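Local coordinates for Cyclo(L-tyrosyl-L-tyrosyl) synthase (Mycobacterium tuberculosis, PDB 2X9Q), which probably catalyses the ATP-independent joining of two tyrosyl groups, delivered as tyrosyl-tRNA, into cyclo(L-Tyr-L-Tyr), an intermediate in mycocyclosin biosynthesis, at residues 95-98 and 99-102; 132-135 and 136-139; 166-169 and 170-174; 222-225 and 226-229; 258-261 and 262-266. One frame throughout, in Å; residues are numbered along the deposited sequence.

Interaction 1 (95-98 and 99-102)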
loop_
_atom_site.group_PDB
_atom_site.type_symbol
_atom_site.label_atom_id
_atom_site.label_comp_id
_atom_site.label_asym_id
_atom_site.label_seq_id
_atom_site.Cartn_x
_atom_site.Cartn_y
_atom_site.Cartn_z
ATOM N N SER A 95 -13.245 -4.079 -8.055
ATOM C CA SER A 95 -14.238 -4.993 -8.573
ATOM C C SER A 95 -13.478 -6.219 -9.065
ATOM O O SER A 95 -12.225 -6.175 -9.200
ATOM C CB SER A 95 -14.977 -4.297 -9.753
ATOM O OG SER A 95 -14.065 -4.279 -10.882
ATOM N N ARG A 96 -14.212 -7.305 -9.348
ATOM C CA ARG A 96 -13.605 -8.472 -9.963
ATOM C C ARG A 96 -12.883 -8.140 -11.276
ATOM O O ARG A 96 -11.792 -8.654 -11.542
ATOM C CB ARG A 96 -14.683 -9.595 -10.215
ATOM C CG ARG A 96 -15.011 -10.412 -8.924
ATOM C CD ARG A 96 -13.917 -11.423 -8.595
ATOM N NE ARG A 96 -13.725 -12.222 -9.805
ATOM C CZ ARG A 96 -14.519 -13.240 -10.156
ATOM N NH1 ARG A 96 -14.336 -13.845 -11.335
ATOM N NH2 ARG A 96 -15.502 -13.659 -9.328
ATOM N N GLN A 97 -13.510 -7.372 -12.129
ATOM C CA GLN A 97 -12.848 -7.056 -13.425
ATOM C C GLN A 97 -11.549 -6.209 -13.180
ATOM O O GLN A 97 -10.537 -6.452 -13.843
ATOM C CB GLN A 97 -13.814 -6.248 -14.341
ATOM C CG GLN A 97 -13.243 -5.948 -15.802
ATOM C CD GLN A 97 -12.793 -7.257 -16.488
ATOM O OE1 GLN A 97 -11.587 -7.488 -16.771
ATOM N NE2 GLN A 97 -13.755 -8.177 -16.676
ATOM N N ARG A 98 -11.612 -5.211 -12.274
ATOM C CA ARG A 98 -10.438 -4.355 -12.038
ATOM C C ARG A 98 -9.303 -5.212 -11.488
ATOM O O ARG A 98 -8.169 -5.005 -11.867
ATOM C CB ARG A 98 -10.716 -3.232 -11.044
ATOM C CG ARG A 98 -9.485 -2.224 -10.838
ATOM C CD ARG A 98 -9.605 -1.246 -11.931
ATOM N NE ARG A 98 -10.744 -0.441 -11.501
ATOM C CZ ARG A 98 -11.525 0.255 -12.308
ATOM N NH1 ARG A 98 -11.289 0.284 -13.632
ATOM N NH2 ARG A 98 -12.529 0.940 -11.758
ATOM N N LEU A 99 -9.603 -6.166 -10.589
ATOM C CA LEU A 99 -8.552 -7.035 -10.023
ATOM C C LEU A 99 -7.949 -7.911 -11.115
ATOM O O LEU A 99 -6.733 -8.162 -11.143
ATOM C CB LEU A 99 -9.095 -7.895 -8.886
ATOM C CG LEU A 99 -9.405 -7.086 -7.587
ATOM C CD1 LEU A 99 -10.277 -7.990 -6.668
ATOM C CD2 LEU A 99 -8.040 -6.701 -6.894
ATOM N N ARG A 100 -8.809 -8.459 -11.978
ATOM C CA ARG A 100 -8.260 -9.225 -13.110
ATOM C C ARG A 100 -7.371 -8.354 -14.005
ATOM O O ARG A 100 -6.363 -8.796 -14.453
ATOM C CB ARG A 100 -9.387 -9.796 -13.963
ATOM C CG ARG A 100 -8.927 -10.865 -14.944
ATOM C CD ARG A 100 -10.184 -11.467 -15.653
ATOM N NE ARG A 100 -9.716 -12.048 -16.902
ATOM C CZ ARG A 100 -9.205 -13.267 -16.985
ATOM N NH1 ARG A 100 -9.136 -14.063 -15.897
ATOM N NH2 ARG A 100 -8.770 -13.692 -18.152
ATOM N N ASP A 101 -7.805 -7.157 -14.313
ATOM C CA ASP A 101 -7.038 -6.296 -15.201
ATOM C C ASP A 101 -5.670 -5.984 -14.541
ATOM O O ASP A 101 -4.581 -6.087 -15.183
ATOM C CB ASP A 101 -7.862 -5.037 -15.467
ATOM C CG ASP A 101 -9.032 -5.292 -16.433
ATOM O OD1 ASP A 101 -9.059 -6.402 -17.013
ATOM O OD2 ASP A 101 -9.880 -4.387 -16.588
ATOM N N LEU A 102 -5.703 -5.743 -13.231
ATOM C CA LEU A 102 -4.473 -5.482 -12.474
ATOM C C LEU A 102 -3.520 -6.654 -12.484
ATOM O O LEU A 102 -2.271 -6.503 -12.561
ATOM C CB LEU A 102 -4.799 -5.075 -10.990
ATOM C CG LEU A 102 -5.225 -3.609 -10.824
ATOM C CD1 LEU A 102 -5.922 -3.327 -9.403
ATOM C CD2 LEU A 102 -4.016 -2.654 -10.982
#

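Interaction 2 (132-135 and 136-139)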
loop_
_atom_site.group_PDB
_atom_site.type_symbol
_atom_site.label_atom_id
_atom_site.label_comp_id
_atom_site.label_asym_id
_atom_site.label_seq_id
_atom_site.Cartn_x
_atom_site.Cartn_y
_atom_site.Cartn_z
ATOM N N SER A 132 -21.020 0.946 16.143
ATOM C CA SER A 132 -20.739 0.313 17.470
ATOM C C SER A 132 -19.588 -0.660 17.214
ATOM O O SER A 132 -19.322 -1.011 16.034
ATOM C CB SER A 132 -21.989 -0.467 17.927
ATOM O OG SER A 132 -22.126 -1.677 17.168
ATOM N N ALA A 133 -18.915 -1.104 18.274
ATOM C CA ALA A 133 -17.813 -2.079 18.162
ATOM C C ALA A 133 -18.267 -3.405 17.566
ATOM O O ALA A 133 -17.595 -4.010 16.730
ATOM C CB ALA A 133 -17.155 -2.342 19.586
ATOM N N ILE A 134 -19.459 -3.851 17.963
ATOM C CA ILE A 134 -19.975 -5.060 17.420
ATOM C C ILE A 134 -20.214 -4.878 15.904
ATOM O O ILE A 134 -19.866 -5.754 15.080
ATOM C CB ILE A 134 -21.324 -5.417 18.166
ATOM C CG1 ILE A 134 -20.986 -5.893 19.589
ATOM C CG2 ILE A 134 -22.141 -6.509 17.382
ATOM C CD1 ILE A 134 -20.209 -7.145 19.541
ATOM N N GLU A 135 -20.892 -3.808 15.533
ATOM C CA GLU A 135 -21.311 -3.716 14.155
ATOM C C GLU A 135 -19.998 -3.444 13.297
ATOM O O GLU A 135 -19.898 -3.911 12.172
ATOM C CB GLU A 135 -22.363 -2.613 13.955
ATOM C CG GLU A 135 -22.587 -2.251 12.431
ATOM C CD GLU A 135 -23.360 -3.335 11.666
ATOM O OE1 GLU A 135 -23.653 -4.451 12.221
ATOM O OE2 GLU A 135 -23.736 -3.011 10.516
ATOM N N ALA A 136 -19.079 -2.633 13.819
ATOM C CA ALA A 136 -17.787 -2.445 13.114
ATOM C C ALA A 136 -17.073 -3.758 12.809
ATOM O O ALA A 136 -16.574 -3.945 11.708
ATOM C CB ALA A 136 -16.802 -1.540 13.920
ATOM N N ARG A 137 -17.052 -4.669 13.779
ATOM C CA ARG A 137 -16.422 -5.953 13.522
ATOM C C ARG A 137 -17.231 -6.757 12.517
ATOM O O ARG A 137 -16.645 -7.399 11.643
ATOM C CB ARG A 137 -16.255 -6.732 14.821
ATOM C CG ARG A 137 -15.854 -8.192 14.650
ATOM C CD ARG A 137 -15.284 -8.728 15.990
ATOM N NE ARG A 137 -15.790 -10.057 16.439
ATOM C CZ ARG A 137 -16.889 -10.296 17.199
ATOM N NH1 ARG A 137 -17.739 -9.325 17.654
ATOM N NH2 ARG A 137 -17.164 -11.564 17.478
ATOM N N ARG A 138 -18.579 -6.755 12.624
ATOM C CA ARG A 138 -19.373 -7.511 11.653
ATOM C C ARG A 138 -18.998 -7.065 10.210
ATOM O O ARG A 138 -18.822 -7.915 9.333
ATOM C CB ARG A 138 -20.883 -7.301 11.865
ATOM C CG ARG A 138 -21.740 -8.217 10.988
ATOM C CD ARG A 138 -23.266 -7.895 11.138
ATOM N NE ARG A 138 -23.642 -6.605 10.488
ATOM C CZ ARG A 138 -23.794 -6.468 9.175
ATOM N NH1 ARG A 138 -23.649 -7.530 8.319
ATOM N NH2 ARG A 138 -24.124 -5.301 8.701
ATOM N N LYS A 139 -18.953 -5.748 10.001
ATOM C CA LYS A 139 -18.745 -5.171 8.651
ATOM C C LYS A 139 -17.327 -5.416 8.192
ATOM O O LYS A 139 -17.136 -5.658 7.016
ATOM C CB LYS A 139 -18.966 -3.658 8.621
ATOM C CG LYS A 139 -20.425 -3.234 8.455
ATOM C CD LYS A 139 -20.773 -1.885 9.124
ATOM C CE LYS A 139 -20.560 -0.636 8.264
ATOM N NZ LYS A 139 -21.828 0.174 8.569
HETATM O O HOH W 1 -24.259 -0.101 10.041
#

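Interaction 3 (166-169 and 170-174)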
loop_
_atom_site.group_PDB
_atom_site.type_symbol
_atom_site.label_atom_id
_atom_site.label_comp_id
_atom_site.label_asym_id
_atom_site.label_seq_id
_atom_site.Cartn_x
_atom_site.Cartn_y
_atom_site.Cartn_z
ATOM N N CYS A 166 0.583 -14.082 -6.226
ATOM C CA CYS A 166 0.192 -14.578 -4.901
ATOM C C CYS A 166 -0.721 -13.522 -4.243
ATOM O O CYS A 166 -0.692 -12.343 -4.637
ATOM C CB CYS A 166 1.439 -14.743 -4.043
ATOM S SG CYS A 166 2.523 -16.177 -4.564
ATOM N N VAL A 167 -1.555 -13.926 -3.280
ATOM C CA VAL A 167 -2.372 -12.983 -2.508
ATOM C C VAL A 167 -2.072 -13.291 -1.071
ATOM O O VAL A 167 -1.878 -14.447 -0.710
ATOM C CB VAL A 167 -3.896 -13.099 -2.735
ATOM C CG1 VAL A 167 -4.410 -14.577 -2.813
ATOM C CG2 VAL A 167 -4.701 -12.250 -1.618
ATOM N N ARG A 168 -1.993 -12.272 -0.224
ATOM C CA ARG A 168 -1.990 -12.608 1.195
ATOM C C ARG A 168 -2.469 -11.425 2.013
ATOM O O ARG A 168 -2.429 -10.323 1.526
ATOM C CB ARG A 168 -0.628 -13.029 1.672
ATOM C CG ARG A 168 0.321 -11.898 1.854
ATOM C CD ARG A 168 1.783 -12.470 2.015
ATOM N NE ARG A 168 2.367 -12.710 0.694
ATOM C CZ ARG A 168 3.483 -13.426 0.460
ATOM N NH1 ARG A 168 4.163 -13.990 1.440
ATOM N NH2 ARG A 168 3.916 -13.582 -0.771
ATOM N N PRO A 169 -2.910 -11.689 3.249
ATOM C CA PRO A 169 -3.352 -10.564 4.065
ATOM C C PRO A 169 -2.175 -9.797 4.659
ATOM O O PRO A 169 -1.126 -10.385 4.980
ATOM C CB PRO A 169 -4.157 -11.244 5.194
ATOM C CG PRO A 169 -3.507 -12.632 5.358
ATOM C CD PRO A 169 -2.902 -12.984 3.989
HETATM N N MSE A 170 -2.372 -8.495 4.904
HETATM C CA MSE A 170 -1.363 -7.702 5.532
HETATM C C MSE A 170 -0.925 -8.291 6.905
HETATM O O MSE A 170 0.302 -8.232 7.285
HETATM C CB MSE A 170 -1.893 -6.199 5.690
HETATM C CG MSE A 170 -0.763 -5.218 6.321
HETATM SE SE MSE A 170 0.726 -5.091 4.984
HETATM C CE MSE A 170 -0.222 -4.013 3.674
ATOM N N SER A 171 -1.860 -8.864 7.670
ATOM C CA SER A 171 -1.551 -9.459 9.009
ATOM C C SER A 171 -0.574 -10.609 8.913
ATOM O O SER A 171 0.075 -10.908 9.855
ATOM C CB SER A 171 -2.832 -10.064 9.724
ATOM O OG SER A 171 -3.449 -10.985 8.827
ATOM N N GLU A 172 -0.500 -11.281 7.794
ATOM C CA GLU A 172 0.462 -12.377 7.678
ATOM C C GLU A 172 1.934 -11.892 7.841
ATOM O O GLU A 172 2.800 -12.660 8.291
ATOM C CB GLU A 172 0.316 -12.969 6.279
ATOM C CG GLU A 172 1.094 -14.228 6.065
ATOM C CD GLU A 172 0.510 -15.062 4.903
ATOM O OE1 GLU A 172 -0.705 -15.502 4.928
ATOM O OE2 GLU A 172 1.296 -15.261 3.974
ATOM N N PHE A 173 2.201 -10.634 7.479
ATOM C CA PHE A 173 3.557 -10.051 7.657
ATOM C C PHE A 173 3.930 -9.801 9.108
ATOM O O PHE A 173 5.105 -9.616 9.424
ATOM C CB PHE A 173 3.733 -8.794 6.789
ATOM C CG PHE A 173 3.639 -9.087 5.304
ATOM C CD1 PHE A 173 4.568 -9.900 4.705
ATOM C CD2 PHE A 173 2.616 -8.589 4.542
ATOM C CE1 PHE A 173 4.490 -10.177 3.315
ATOM C CE2 PHE A 173 2.507 -8.871 3.156
ATOM C CZ PHE A 173 3.436 -9.620 2.541
ATOM N N GLN A 174 2.975 -9.892 10.037
ATOM C CA GLN A 174 3.333 -9.699 11.447
ATOM C C GLN A 174 4.263 -10.786 11.965
ATOM O O GLN A 174 4.991 -10.610 12.936
ATOM C CB GLN A 174 2.056 -9.513 12.303
ATOM C CG GLN A 174 1.318 -8.188 11.817
ATOM C CD GLN A 174 -0.111 -7.948 12.390
ATOM O OE1 GLN A 174 -0.759 -8.862 12.915
ATOM N NE2 GLN A 174 -0.586 -6.709 12.286
#

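Interaction 4 (222-225 and 226-229)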
loop_
_atom_site.group_PDB
_atom_site.type_symbol
_atom_site.label_atom_id
_atom_site.label_comp_id
_atom_site.label_asym_id
_atom_site.label_seq_id
_atom_site.Cartn_x
_atom_site.Cartn_y
_atom_site.Cartn_z
ATOM N N GLN A 222 -10.346 9.273 14.787
ATOM C CA GLN A 222 -10.182 8.916 13.388
ATOM C C GLN A 222 -8.695 9.094 12.931
ATOM O O GLN A 222 -8.182 8.280 12.153
ATOM C CB GLN A 222 -11.102 9.687 12.454
ATOM C CG GLN A 222 -12.636 9.323 12.597
ATOM C CD GLN A 222 -13.563 10.415 11.984
ATOM O OE1 GLN A 222 -13.094 11.359 11.361
ATOM N NE2 GLN A 222 -14.869 10.272 12.165
ATOM N N GLU A 223 -8.044 10.167 13.436
ATOM C CA GLU A 223 -6.614 10.446 13.095
ATOM C C GLU A 223 -5.713 9.399 13.640
ATOM O O GLU A 223 -4.846 8.945 12.931
ATOM C CB GLU A 223 -6.172 11.806 13.611
ATOM C CG GLU A 223 -6.839 12.888 12.850
ATOM C CD GLU A 223 -6.513 14.312 13.404
ATOM O OE1 GLU A 223 -5.516 14.524 14.148
ATOM O OE2 GLU A 223 -7.257 15.216 13.003
ATOM N N GLN A 224 -5.890 9.047 14.916
ATOM C CA GLN A 224 -5.061 8.038 15.549
ATOM C C GLN A 224 -5.249 6.653 14.852
ATOM O O GLN A 224 -4.288 5.969 14.560
ATOM C CB GLN A 224 -5.404 7.893 17.046
ATOM C CG GLN A 224 -4.390 6.924 17.703
ATOM C CD GLN A 224 -2.901 7.366 17.326
ATOM O OE1 GLN A 224 -2.469 8.472 17.714
ATOM N NE2 GLN A 224 -2.165 6.542 16.540
ATOM N N VAL A 225 -6.495 6.265 14.543
ATOM C CA VAL A 225 -6.682 4.956 13.876
ATOM C C VAL A 225 -6.078 4.987 12.460
ATOM O O VAL A 225 -5.453 4.015 12.027
ATOM C CB VAL A 225 -8.196 4.556 13.877
ATOM C CG1 VAL A 225 -8.492 3.368 12.901
ATOM C CG2 VAL A 225 -8.592 4.274 15.353
ATOM N N CYS A 226 -6.241 6.100 11.756
ATOM C CA CYS A 226 -5.670 6.204 10.417
ATOM C C CYS A 226 -4.114 6.113 10.484
ATOM O O CYS A 226 -3.488 5.429 9.671
ATOM C CB CYS A 226 -6.071 7.549 9.782
ATOM S SG CYS A 226 -5.529 7.714 8.103
HETATM N N MSE A 227 -3.524 6.787 11.464
HETATM C CA MSE A 227 -2.048 6.647 11.705
HETATM C C MSE A 227 -1.693 5.177 11.949
HETATM O O MSE A 227 -0.675 4.669 11.445
HETATM C CB MSE A 227 -1.600 7.534 12.868
HETATM C CG MSE A 227 -0.054 7.458 13.241
HETATM SE SE MSE A 227 0.959 8.314 11.780
HETATM C CE MSE A 227 0.506 10.190 12.463
ATOM N N ASP A 228 -2.521 4.453 12.713
ATOM C CA ASP A 228 -2.210 3.045 12.975
ATOM C C ASP A 228 -2.266 2.212 11.690
ATOM O O ASP A 228 -1.432 1.316 11.477
ATOM C CB ASP A 228 -3.201 2.435 14.004
ATOM C CG ASP A 228 -2.985 2.951 15.435
ATOM O OD1 ASP A 228 -1.950 3.571 15.777
ATOM O OD2 ASP A 228 -3.912 2.754 16.224
ATOM N N TYR A 229 -3.273 2.461 10.889
ATOM C CA TYR A 229 -3.570 1.743 9.643
ATOM C C TYR A 229 -2.390 1.986 8.662
ATOM O O TYR A 229 -1.821 1.050 8.136
ATOM C CB TYR A 229 -4.883 2.325 9.085
ATOM C CG TYR A 229 -5.422 1.694 7.813
ATOM C CD1 TYR A 229 -4.777 1.891 6.564
ATOM C CD2 TYR A 229 -6.639 0.916 7.849
ATOM C CE1 TYR A 229 -5.320 1.262 5.336
ATOM C CE2 TYR A 229 -7.184 0.285 6.646
ATOM C CZ TYR A 229 -6.511 0.465 5.399
ATOM O OH TYR A 229 -7.028 -0.134 4.246
#

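Interaction 5 (258-261 and 262-266)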
loop_
_atom_site.group_PDB
_atom_site.type_symbol
_atom_site.label_atom_id
_atom_site.label_comp_id
_atom_site.label_asym_id
_atom_site.label_seq_id
_atom_site.Cartn_x
_atom_site.Cartn_y
_atom_site.Cartn_z
ATOM N N PRO A 258 -0.174 8.447 1.411
ATOM C CA PRO A 258 -0.123 9.695 2.188
ATOM C C PRO A 258 1.297 10.057 2.700
ATOM O O PRO A 258 1.630 11.259 2.736
ATOM C CB PRO A 258 -1.018 9.409 3.410
ATOM C CG PRO A 258 -2.013 8.341 2.890
ATOM C CD PRO A 258 -1.082 7.443 2.014
ATOM N N LEU A 259 2.125 9.070 3.006
ATOM C CA LEU A 259 3.479 9.363 3.469
ATOM C C LEU A 259 4.529 9.432 2.331
ATOM O O LEU A 259 5.732 9.642 2.607
ATOM C CB LEU A 259 3.915 8.328 4.487
ATOM C CG LEU A 259 3.062 8.371 5.782
ATOM C CD1 LEU A 259 3.812 7.541 6.696
ATOM C CD2 LEU A 259 2.936 9.824 6.461
ATOM N N ALA A 260 4.100 9.229 1.083
ATOM C CA ALA A 260 5.063 9.265 -0.049
ATOM C C ALA A 260 6.005 10.438 -0.075
ATOM O O ALA A 260 7.186 10.279 -0.338
ATOM C CB ALA A 260 4.353 9.140 -1.412
ATOM N N GLU A 261 5.502 11.627 0.229
ATOM C CA GLU A 261 6.272 12.824 0.200
ATOM C C GLU A 261 7.442 12.768 1.145
ATOM O O GLU A 261 8.464 13.446 0.936
ATOM C CB GLU A 261 5.291 14.003 0.563
ATOM C CG GLU A 261 5.964 15.308 0.734
ATOM C CD GLU A 261 4.945 16.376 1.252
ATOM O OE1 GLU A 261 4.080 16.749 0.476
ATOM O OE2 GLU A 261 5.025 16.764 2.435
HETATM N N MSE A 262 7.321 12.006 2.230
HETATM C CA MSE A 262 8.454 11.810 3.139
HETATM C C MSE A 262 9.335 10.595 2.725
HETATM O O MSE A 262 10.584 10.700 2.626
HETATM C CB MSE A 262 7.946 11.527 4.571
HETATM C CG MSE A 262 9.066 11.293 5.531
HETATM SE SE MSE A 262 8.395 10.986 7.330
HETATM C CE MSE A 262 7.738 12.840 7.670
ATOM N N LEU A 263 8.692 9.421 2.525
ATOM C CA LEU A 263 9.441 8.153 2.369
ATOM C C LEU A 263 10.298 8.133 1.098
ATOM O O LEU A 263 11.373 7.487 1.077
ATOM C CB LEU A 263 8.470 6.986 2.269
ATOM C CG LEU A 263 7.468 6.786 3.419
ATOM C CD1 LEU A 263 6.929 5.339 3.352
ATOM C CD2 LEU A 263 8.130 7.104 4.731
ATOM N N TYR A 264 9.826 8.818 0.054
ATOM C CA TYR A 264 10.567 8.862 -1.247
ATOM C C TYR A 264 11.287 10.219 -1.512
ATOM O O TYR A 264 11.558 10.564 -2.673
ATOM C CB TYR A 264 9.622 8.478 -2.476
ATOM C CG TYR A 264 8.941 7.145 -2.192
ATOM C CD1 TYR A 264 9.650 5.927 -2.303
ATOM C CD2 TYR A 264 7.592 7.077 -1.753
ATOM C CE1 TYR A 264 9.059 4.707 -1.931
ATOM C CE2 TYR A 264 7.020 5.864 -1.416
ATOM C CZ TYR A 264 7.763 4.695 -1.481
ATOM O OH TYR A 264 7.164 3.497 -1.213
ATOM N N ALA A 265 11.598 10.957 -0.453
ATOM C CA ALA A 265 12.090 12.312 -0.618
ATOM C C ALA A 265 13.615 12.276 -0.669
ATOM O O ALA A 265 14.241 11.420 0.016
ATOM C CB ALA A 265 11.672 13.159 0.641
ATOM N N ARG A 266 14.197 13.343 -1.234
ATOM C CA ARG A 266 15.619 13.684 -0.987
ATOM C C ARG A 266 15.817 14.014 0.477
ATOM O O ARG A 266 14.856 14.005 1.259
ATOM C CB ARG A 266 15.966 14.921 -1.860
ATOM C CG ARG A 266 15.926 14.589 -3.396
ATOM C CD ARG A 266 16.690 13.259 -3.652
ATOM N NE ARG A 266 16.918 12.949 -5.093
ATOM C CZ ARG A 266 17.279 11.757 -5.574
ATOM N NH1 ARG A 266 17.582 10.735 -4.731
ATOM N NH2 ARG A 266 17.382 11.579 -6.903
#

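Interaction 1 (95-98 and 99-102)
Arg98 places its CG trans to the backbone N (chi1 -176°), while Leu102 sets its own CG opposite the carbonyl carbon (chi1 -80°); these two choices bring Arg98 CG to 4.0 Å from Leu102 CD1. The pair belongs to the capped first turns of helix 96-109, the helix of the beta-alpha-beta unit that links parallel strands 82-87 and 112-117. Ser95 is the N-cap. Its OG accepts from Arg98 N at 3.0 Å along a nearly straight bond, supplying an acceptor to a backbone N-H that has no preceding turn to bond to. Regular helical bonding follows at once, as in Leu99 N to Ser95 O at 3.0 Å and Leu102 N to Arg98 O at 2.9 Å.

Gln97, which is exposed, and Asp101, which also touches Phe64 of strand 64-68, stand one turn apart, and the carboxylate carbon Asp101 CG lies 3.2 Å from Gln97 O. Arg98 makes a cation-pi contact with Tyr93, just before the helix. Two other arginines reach helix 133-158: Arg96 lies on Lys150 and Thr153, and the extended Arg100 pairs with Glu157 in a salt bridge. On the inner side the leucines meet strand 82-87, Leu99 on Val87 and Leu102 on Ile85. The leucine branches lie over the carbonyls one turn earlier: Leu102 CG is 3.4 Å from Arg98 O, and Leu99 CG lies equally close, 3.4 Å, to Ser95 O.

Interaction 2 (132-135 and 136-139)
Ala136 N opens the helical ladder by bonding to Ser132 O at 2.8 Å, and regular i to i+4 bonds carry the backbone on from there as far as Lys139 N. Ser132 is the N-cap; its OG takes the N-H of Glu135 at 3.0 Å. That same Glu135 does most of the side-chain work. A bend at chi2 (73°) folds its carboxylate forward along the helix, where it runs alongside the Arg138 side chain. Arg138 grips it side-on with two nitrogens: NE donates to OE1 of Glu135 at 2.8 Å and NH2 to OE2 of Glu135 at 2.9 Å, each on the syn side. The fit is not flat, since the carboxylate and guanidinium planes are turned 39° apart. The acceptors stay near the guanidinium plane, whereas the donors sit out of the carboxylate plane.

OE2 has further company. Lys139 CD passes 3.5 Å from Glu135 OE2, yet NZ stays too far for a direct salt bridge. A water spans the distance, donating to Glu135 OE2 at 3.0 Å and accepting from Lys139 NZ at 2.9 Å. Lys139, which could be involved in aminoacyl-tRNA binding, also has a weak, long ion pair with Asp131. Ala136 faces Tyr126 and Glu127 of helix 122-128. The whole is a serine-capped helix start with a glutamate in its first turn, where the charge probably suits the helix dipole, bonded to an arginine three positions on and linked through water to a lysine four on.

Interaction 3 (166-169 and 170-174)
Arg168 and Phe173 form the tight part of this turn, with Arg168 CD only 3.3 Å from Phe173 CZ. Arg168 CG sits between the backbone N and the carbonyl carbon (chi1 76°), which sends the side chain across the end of the phenyl ring at about a right angle to the direction of the Phe173 side chain. The guanidinium and ring planes are nevertheless 17° apart, so the two flat groups are nearly parallel while meeting obliquely, through the aliphatic CD more than through the charged end. That end has its own partner: NH2 makes a salt bridge with Asp114 of strand 112-117.

The chain begins to coil after Pro169, whose O accepts from Glu172 N at 3.0 Å. The bond is bent, and the donor stands well above the carbonyl plane. Two more bonds of the same i to i+3 spacing follow, from Phe173 N to Met170 O and from Gln174 N to Ser171 O.

The exposed Glu172 makes the looser side. Its extended chain brings OE1 to 3.5 Å from Pro169 CD and OE2 to 3.4 Å from Arg168 CD. Glu172 OE2 remains 4.0 Å from Arg168 NH1, opposite charges close but beyond a salt bridge. By contrast Ser171 OG is bonded to Asp119.

Strand 165-169 ends here at the margin of the sheet, beside the probable active site, its backbone paired with parallel strand 112-117. Val167 meets helix 133-158, while Met170, a selenomethionine, lies on Leu236 and on Glu233, which could have a critical role in catalysis, and Phe173 on Ile243 and Leu244, all of helix 220-244.

Interaction 4 (222-225 and 226-229)
Gln222 O receives the N-H of Cys226 at 2.9 Å, and Cys226 CB settles 3.3 Å from the same Gln222 O. The Gln222 side chain leads off to Ala128 O, to which its NE2 is bonded. Next comes Glu223, whose O accepts from Met227 N at 2.9 Å while its carboxylate forms a salt bridge with Arg205.

Gln224 makes the one side-chain hydrogen bond between 222-225 and 226-229, four residues along the alpha helix. A bend at chi2 (50°) turns its amide toward the following turn, where NE2 donates to Asp228 OD1 at 3.1 Å. The bond is moderately bent; Asp228 OD1 lies near the amide plane of Gln224, but the donor stands above the carboxylate plane. Gln224 NE2 also passes 3.8 Å from CB of Met227, a selenomethionine.

Val225 accepts through O from Tyr229 N at 2.9 Å. Tyr229, which probably binds substrate and could take part in aminoacyl-tRNA binding, lies close to the likely nucleophile Ser88 and to Glu233, which could be critical in catalysis.

Within the fold, this part of helix 220-244 lies between two others: Cys226 and Met227 touch helix 194-210, whereas Val225 and Tyr229 pack on helix 122-128.

Interaction 5 (258-261 and 262-266)
Met262 N and Leu263 N both donate to Leu259 O, the shared acceptor at the start of the short helix 260-263. The Met262 bond, 2.9 Å, is bent and comes from above the carbonyl plane, in the manner of a 3-10 turn; that of Leu263 N to Leu259 O, 3.0 Å, is nearly straight (170°) and lies in the carbonyl plane, as an i to i+4 bond. Met262, a selenomethionine, also sets CB 3.5 Å from Leu259 O.

Leu263 keeps CG beside its backbone N (chi1 -57°), an orientation that brings it to 4.0 Å from Leu259 CB in an apolar contact one turn apart. Tyr264 N then bonds to Ala260 O, and Tyr264 is the first residue to leave helical torsions. Its ring receives Ala260 CB in its plane, at the edge, 3.9 Å from CD2 of Tyr264, while the adjoining Leu263 CB lies over one face, offset toward the rim. Ala265 N bonds to Met262 O at 3.3 Å, and Ala265 CB lies close to Glu261 O.

This single turn belongs to the crossover between parallel strands 249-253 and 276-283. Leu259 and Leu263 face helix 220-244, the former on Ile230, a probable substrate-binding residue, and the latter on Phe237 and Leu238. Met262 packs on Val199 and Cys200 of helix 194-210, while Ala260 and Tyr264 meet His278 and Gln276 of strand 276-283.

In the fold
Four helical contacts and one strand-to-turn contact illustrate how chemistry follows place in the fold. Interactions 1 and 2 both start a helix with a serine N-cap, but interactions 1, 3, 4 and 5 are partly buried; only 2 is a surface contact, dominated by charge. Helix 133-158 carries interaction 2 and is touched by 1 and 3. Helix 220-244 is shared by the other three: interaction 4 lies on it, while 3 and 5 press on it from opposite sides of the chain's centre. Their chemistry runs from a glutamine-carboxylate bond in 4, through arginine-aromatic packing in 3, to mainly apolar contacts in 5. Interactions 4 and 5 come within about 6 Å at their nearest atoms.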